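Local coordinates for protein 3-hydroxyacyl-CoA dehydrogenase (Archaeoglobus fulgidus, PDB 1ZEJ) that probably oxidises hydroxyl groups of substrates such as 3-hydroxyacyl-CoA or L-gulonate with NAD+ as cofactor, working as a homodimer, at residues 23-26 and 27-31; 93-96 and 97-101. All blocks are in the same frame, centred on the assembly; numbering follows the deposited sequence.

Contact 1: residues 23-26 and 27-31; sequences MGRG and IAIAI
The carbonyl oxygen of Met23 (a selenomethionine in the crystal) takes the amide of Ile27, with 2.9 Å between Ile27 N and Met23 O. The same oxygen is flanked by carbon: Ile27 CG1 lies 3.3 Å from Met23 O, because CG1 stands beside its own backbone N (chi1 -67°) and is thereby turned back along the helix. The next three carbonyls of helix 22-32 are used in the same way. Ala28 N donates to Gly24 O at 2.9 Å, Ile29 N to Arg25 O, and Ala30 N to Gly26 O at 2.9 Å, the last with an N-H...O angle of 163°. Ile29 copies Ile27: Ile29 CG1 lies 3.3 Å from Arg25 O. In the one of two modelled Arg25 conformers described here, the side chain runs alongside Ile29, whose methyl meets the edge of the guanidinium in its plane; Ile29 CD1 lies 4.0 Å from Arg25 NH1. Gly24 is probably the last glycine of the GxGxxG motif, already on the helix that follows strand 14-18, and Met23 and Gly24 are predicted NAD+ contacts. Ile27 and Ala30 lean on Trp130, Ala28 on Val37, Ile29 on Ile54 and His135. The backbone polar groups are thus paired along the helix, and the CG1 branches of Ile27 and Ile29, lying against bonded carbonyl oxygens, probably help keep water from them.

Contact 2: residues 93-96 and 97-101; sequences REVE and RLTNA
Over one face of the Arg97 guanidinium, in one of its two modelled conformers, lie Arg93 O and Glu94 CA, the latter 3.6 Å above the plane and offset toward the rim. Arg97 NH1 comes within 3.2 Å of Arg93 O; the guanidinium packs by its face over the backbone here, and the angle at NH1 is too poor for a hydrogen bond. A water ties the NE of Arg97, by a weak bond, to Glu94 O, to which it donates at 2.8 Å. Near the end of helix 85-96, Leu98 N bonds to Val95 O at 2.9 Å, and Thr99 N adds a weak bond to the same oxygen. Thr99 OG1, anti to its own N (chi1 -179°), accepts from Ala101 N at 3.0 Å in an ST turn, while Thr99 CG2 sits 3.6 Å from Val95 O and also touches Val95 CG1. With an alanine here, Ala101 N would probably lose the hydroxyl that accepts it, and Val95 CG1 and O the methyl that now lies against them. Glu96 O and Thr99 O are two acceptors 2.9 Å apart, yet both receive Arg124, weakly at Glu96 O; that cation probably offsets the repulsion between them where the chain turns toward strand 103-105.

Both contacts are local, within one turn or so of chain, and both belong to the NAD-binding domain. Together they illustrate that a helix interior satisfies its polar groups through its own backbone, whereas a helix end also draws on side chains and water. Contact 1 lies inside helix 22-32 of the first beta-alpha-beta unit, mostly buried, its chemistry a regular run of i to i+4 bonds sheathed in alanine and isoleucine. Contact 2 sits where helix 85-96 gives way to a loop, partly open to solvent; its backbone bonds mix i to i+3 with i to i+4, two of them weak, and a water, the threonine hydroxyl of an ST turn and charged side chains supplement them. Only contact 1 holds predicted NAD+ residues.

Contact 1: residues 23-26 and 27-31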
HETATM    1  N   MSE A  23      23.271  -5.400   6.125  1.00 31.13           N
HETATM    2  CA  MSE A  23      22.502  -4.483   6.924  1.00 30.40           C
HETATM    3  C   MSE A  23      23.467  -3.643   7.793  1.00 29.20           C
HETATM    4  O   MSE A  23      23.320  -2.432   7.817  1.00 27.35           O
HETATM    5  CB  MSE A  23      21.421  -5.195   7.748  1.00 32.63           C
HETATM    6  CG  MSE A  23      20.272  -5.719   6.876  1.00 37.13           C
HETATM    7 SE   MSE A  23      19.382  -4.335   5.733  1.00 45.44          SE
HETATM    8  CE  MSE A  23      18.721  -3.345   7.169  1.00 43.00           C
ATOM      9  N   GLY A  24      24.424  -4.283   8.473  1.00 28.26           N
ATOM     10  CA  GLY A  24      25.427  -3.585   9.308  1.00 27.78           C
ATOM     11  C   GLY A  24      26.218  -2.554   8.539  1.00 27.04           C
ATOM     12  O   GLY A  24      26.377  -1.410   8.968  1.00 27.07           O
ATOM     13  N   ARG A  25      26.698  -2.976   7.377  1.00 27.71           N
ATOM     14  CA  ARG A  25      27.398  -2.136   6.406  1.00 29.50           C
ATOM     15  C   ARG A  25      26.543  -0.922   6.005  1.00 28.41           C
ATOM     16  O   ARG A  25      27.018   0.231   6.014  1.00 26.60           O
ATOM     17  CB  ARG A  25      27.871  -2.916   5.175  0.50 29.05           C
ATOM     18  CG  ARG A  25      27.678  -2.169   3.871  0.50 31.99           C
ATOM     19  CD  ARG A  25      28.351  -2.874   2.726  0.50 32.33           C
ATOM     20  NE  ARG A  25      27.426  -3.514   1.800  0.50 36.30           N
ATOM     21  CZ  ARG A  25      26.646  -2.867   0.932  0.50 36.57           C
ATOM     22  NH1 ARG A  25      26.613  -1.541   0.887  0.50 36.91           N
ATOM     23  NH2 ARG A  25      25.874  -3.560   0.115  0.50 37.12           N
ATOM     24  N   GLY A  26      25.256  -1.166   5.720  1.00 28.38           N
ATOM     25  CA  GLY A  26      24.342  -0.083   5.339  1.00 27.15           C
ATOM     26  C   GLY A  26      24.066   0.887   6.472  1.00 25.91           C
ATOM     27  O   GLY A  26      23.994   2.104   6.251  1.00 25.49           O
ATOM     28  N   ILE A  27      23.905   0.363   7.679  1.00 25.10           N
ATOM     29  CA  ILE A  27      23.684   1.185   8.876  1.00 26.30           C
ATOM     30  C   ILE A  27      24.923   2.074   9.126  1.00 26.36           C
ATOM     31  O   ILE A  27      24.801   3.262   9.423  1.00 27.40           O
ATOM     32  CB  ILE A  27      23.347   0.322  10.120  1.00 26.41           C
ATOM     33  CG1 ILE A  27      21.970  -0.383   9.990  1.00 27.53           C
ATOM     34  CG2 ILE A  27      23.382   1.140  11.412  1.00 25.46           C
ATOM     35  CD1 ILE A  27      21.806  -1.559  10.947  1.00 27.39           C
ATOM     36  N   ALA A  28      26.110   1.493   8.997  1.00 26.60           N
ATOM     37  CA  ALA A  28      27.378   2.225   9.162  1.00 26.09           C
ATOM     38  C   ALA A  28      27.481   3.376   8.140  1.00 25.82           C
ATOM     39  O   ALA A  28      27.824   4.493   8.522  1.00 27.18           O
ATOM     40  CB  ALA A  28      28.560   1.277   9.014  1.00 26.01           C
ATOM     41  N   ILE A  29      27.054   3.127   6.896  1.00 25.35           N
ATOM     42  CA  ILE A  29      27.027   4.157   5.856  1.00 26.55           C
ATOM     43  C   ILE A  29      26.029   5.253   6.177  1.00 25.72           C
ATOM     44  O   ILE A  29      26.353   6.410   6.066  1.00 26.37           O
ATOM     45  CB  ILE A  29      26.744   3.578   4.459  1.00 26.06           C
ATOM     46  CG1 ILE A  29      27.878   2.672   4.020  1.00 26.98           C
ATOM     47  CG2 ILE A  29      26.466   4.683   3.443  1.00 27.83           C
ATOM     48  CD1 ILE A  29      27.532   1.823   2.805  1.00 28.87           C
ATOM     49  N   ALA A  30      24.843   4.889   6.613  1.00 25.93           N
ATOM     50  CA  ALA A  30      23.828   5.872   7.020  1.00 26.83           C
ATOM     51  C   ALA A  30      24.317   6.768   8.161  1.00 27.12           C
ATOM     52  O   ALA A  30      24.185   7.988   8.126  1.00 26.31           O
ATOM     53  CB  ALA A  30      22.531   5.147   7.418  1.00 26.60           C
ATOM     54  N   ILE A  31      24.934   6.157   9.161  1.00 26.21           N
ATOM     55  CA  ILE A  31      25.361   6.894  10.329  1.00 27.39           C
ATOM     56  C   ILE A  31      26.628   7.776  10.079  1.00 27.58           C
ATOM     57  O   ILE A  31      26.769   8.857  10.664  1.00 27.87           O
ATOM     58  CB  ILE A  31      25.567   5.884  11.486  1.00 26.97           C
ATOM     59  CG1 ILE A  31      24.195   5.330  11.886  1.00 28.77           C
ATOM     60  CG2 ILE A  31      26.264   6.545  12.689  1.00 28.55           C
ATOM     61  CD1 ILE A  31      24.212   4.305  12.933  1.00 29.42           C
TER

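Contact 2: residues 93-96 and 97-101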
ATOM      1  N   ARG A  93      24.325  -9.636  25.357  1.00 30.14           N
ATOM      2  CA  ARG A  93      24.782  -9.870  26.715  1.00 30.31           C
ATOM      3  C   ARG A  93      26.275  -9.516  26.898  1.00 31.22           C
ATOM      4  O   ARG A  93      26.650  -9.031  27.955  1.00 31.06           O
ATOM      5  CB  ARG A  93      24.499 -11.299  27.172  1.00 30.88           C
ATOM      6  CG  ARG A  93      23.030 -11.514  27.501  1.00 30.38           C
ATOM      7  CD  ARG A  93      22.810 -12.910  27.981  1.00 33.97           C
ATOM      8  NE  ARG A  93      23.418 -13.105  29.293  1.00 36.98           N
ATOM      9  CZ  ARG A  93      22.944 -12.636  30.451  1.00 36.19           C
ATOM     10  NH1 ARG A  93      21.832 -11.916  30.514  1.00 35.74           N
ATOM     11  NH2 ARG A  93      23.584 -12.927  31.578  1.00 38.54           N
ATOM     12  N   GLU A  94      27.099  -9.744  25.880  1.00 30.67           N
ATOM     13  CA  GLU A  94      28.486  -9.363  25.927  1.00 31.98           C
ATOM     14  C   GLU A  94      28.655  -7.850  25.960  1.00 31.29           C
ATOM     15  O   GLU A  94      29.374  -7.294  26.824  1.00 30.73           O
ATOM     16  CB  GLU A  94      29.185  -9.936  24.707  1.00 32.25           C
ATOM     17  CG  GLU A  94      30.613  -9.633  24.599  1.00 34.94           C
ATOM     18  CD  GLU A  94      31.300 -10.578  23.600  1.00 36.62           C
ATOM     19  OE1 GLU A  94      30.643 -10.997  22.598  1.00 38.91           O
ATOM     20  OE2 GLU A  94      32.479 -10.890  23.835  1.00 41.54           O
ATOM     21  N   VAL A  95      27.959  -7.162  25.050  1.00 30.26           N
ATOM     22  CA  VAL A  95      28.096  -5.712  24.979  1.00 30.09           C
ATOM     23  C   VAL A  95      27.492  -5.002  26.182  1.00 29.89           C
ATOM     24  O   VAL A  95      27.995  -3.976  26.606  1.00 29.64           O
ATOM     25  CB  VAL A  95      27.552  -5.172  23.621  0.50 30.57           C
ATOM     26  CG1 VAL A  95      27.146  -3.736  23.710  0.50 31.39           C
ATOM     27  CG2 VAL A  95      28.618  -5.341  22.568  0.50 31.67           C
ATOM     28  N   GLU A  96      26.452  -5.555  26.791  1.00 30.81           N
ATOM     29  CA  GLU A  96      25.804  -4.845  27.914  1.00 32.67           C
ATOM     30  C   GLU A  96      26.685  -4.722  29.139  1.00 32.78           C
ATOM     31  O   GLU A  96      26.534  -3.785  29.894  1.00 34.10           O
ATOM     32  CB  GLU A  96      24.392  -5.421  28.246  1.00 33.26           C
ATOM     33  CG  GLU A  96      24.361  -6.735  28.890  1.00 35.21           C
ATOM     34  CD  GLU A  96      22.917  -7.176  29.297  1.00 35.32           C
ATOM     35  OE1 GLU A  96      22.022  -6.303  29.479  1.00 36.02           O
ATOM     36  OE2 GLU A  96      22.735  -8.407  29.441  1.00 34.58           O
ATOM     37  N   ARG A  97      27.649  -5.623  29.297  1.00 32.56           N
ATOM     38  CA  ARG A  97      28.636  -5.515  30.346  1.00 34.00           C
ATOM     39  C   ARG A  97      29.660  -4.401  30.146  1.00 32.97           C
ATOM     40  O   ARG A  97      30.329  -4.006  31.123  1.00 32.70           O
ATOM     41  CB  ARG A  97      29.385  -6.841  30.496  0.50 33.94           C
ATOM     42  CG  ARG A  97      28.471  -8.027  30.801  0.50 35.58           C
ATOM     43  CD  ARG A  97      29.251  -9.261  31.270  0.50 35.46           C
ATOM     44  NE  ARG A  97      29.968  -9.924  30.176  0.50 36.50           N
ATOM     45  CZ  ARG A  97      29.480 -10.880  29.378  0.50 36.04           C
ATOM     46  NH1 ARG A  97      28.228 -11.327  29.497  0.50 37.16           N
ATOM     47  NH2 ARG A  97      30.258 -11.390  28.428  0.50 34.61           N
ATOM     48  N   LEU A  98      29.841  -3.953  28.894  1.00 30.73           N
ATOM     49  CA  LEU A  98      30.909  -3.020  28.532  1.00 30.02           C
ATOM     50  C   LEU A  98      30.427  -1.585  28.498  1.00 30.50           C
ATOM     51  O   LEU A  98      31.227  -0.627  28.524  1.00 29.07           O
ATOM     52  CB  LEU A  98      31.485  -3.381  27.150  1.00 30.16           C
ATOM     53  CG  LEU A  98      32.116  -4.772  27.038  1.00 30.57           C
ATOM     54  CD1 LEU A  98      32.437  -5.087  25.554  1.00 31.69           C
ATOM     55  CD2 LEU A  98      33.324  -4.922  27.922  1.00 30.99           C
ATOM     56  N   THR A  99      29.112  -1.406  28.446  1.00 30.50           N
ATOM     57  CA  THR A  99      28.598  -0.062  28.332  1.00 31.89           C
ATOM     58  C   THR A  99      27.198  -0.017  28.890  1.00 32.47           C
ATOM     59  O   THR A  99      26.482  -1.028  28.859  1.00 31.51           O
ATOM     60  CB  THR A  99      28.630   0.409  26.836  1.00 32.58           C
ATOM     61  OG1 THR A  99      28.128   1.753  26.728  1.00 36.10           O
ATOM     62  CG2 THR A  99      27.790  -0.471  25.959  1.00 31.82           C
ATOM     63  N   ASN A 100      26.803   1.184  29.310  1.00 33.65           N
ATOM     64  CA  ASN A 100      25.416   1.514  29.657  1.00 35.44           C
ATOM     65  C   ASN A 100      24.645   2.257  28.518  1.00 34.23           C
ATOM     66  O   ASN A 100      23.530   2.696  28.727  1.00 34.28           O
ATOM     67  CB  ASN A 100      25.420   2.397  30.924  1.00 37.46           C
ATOM     68  CG  ASN A 100      25.909   1.664  32.141  1.00 42.20           C
ATOM     69  OD1 ASN A 100      25.593   0.482  32.328  1.00 50.23           O
ATOM     70  ND2 ASN A 100      26.677   2.359  33.001  1.00 49.26           N
ATOM     71  N   ALA A 101      25.264   2.421  27.353  1.00 32.78           N
ATOM     72  CA  ALA A 101      24.628   3.052  26.208  1.00 33.10           C
ATOM     73  C   ALA A 101      23.385   2.300  25.769  1.00 31.83           C
ATOM     74  O   ALA A 101      23.283   1.087  25.998  1.00 31.00           O
ATOM     75  CB  ALA A 101      25.590   3.118  25.043  1.00 33.55           C
TER
HETATM   76  O   HOH W   1      31.456  -8.699  28.018  1.00 35.34           O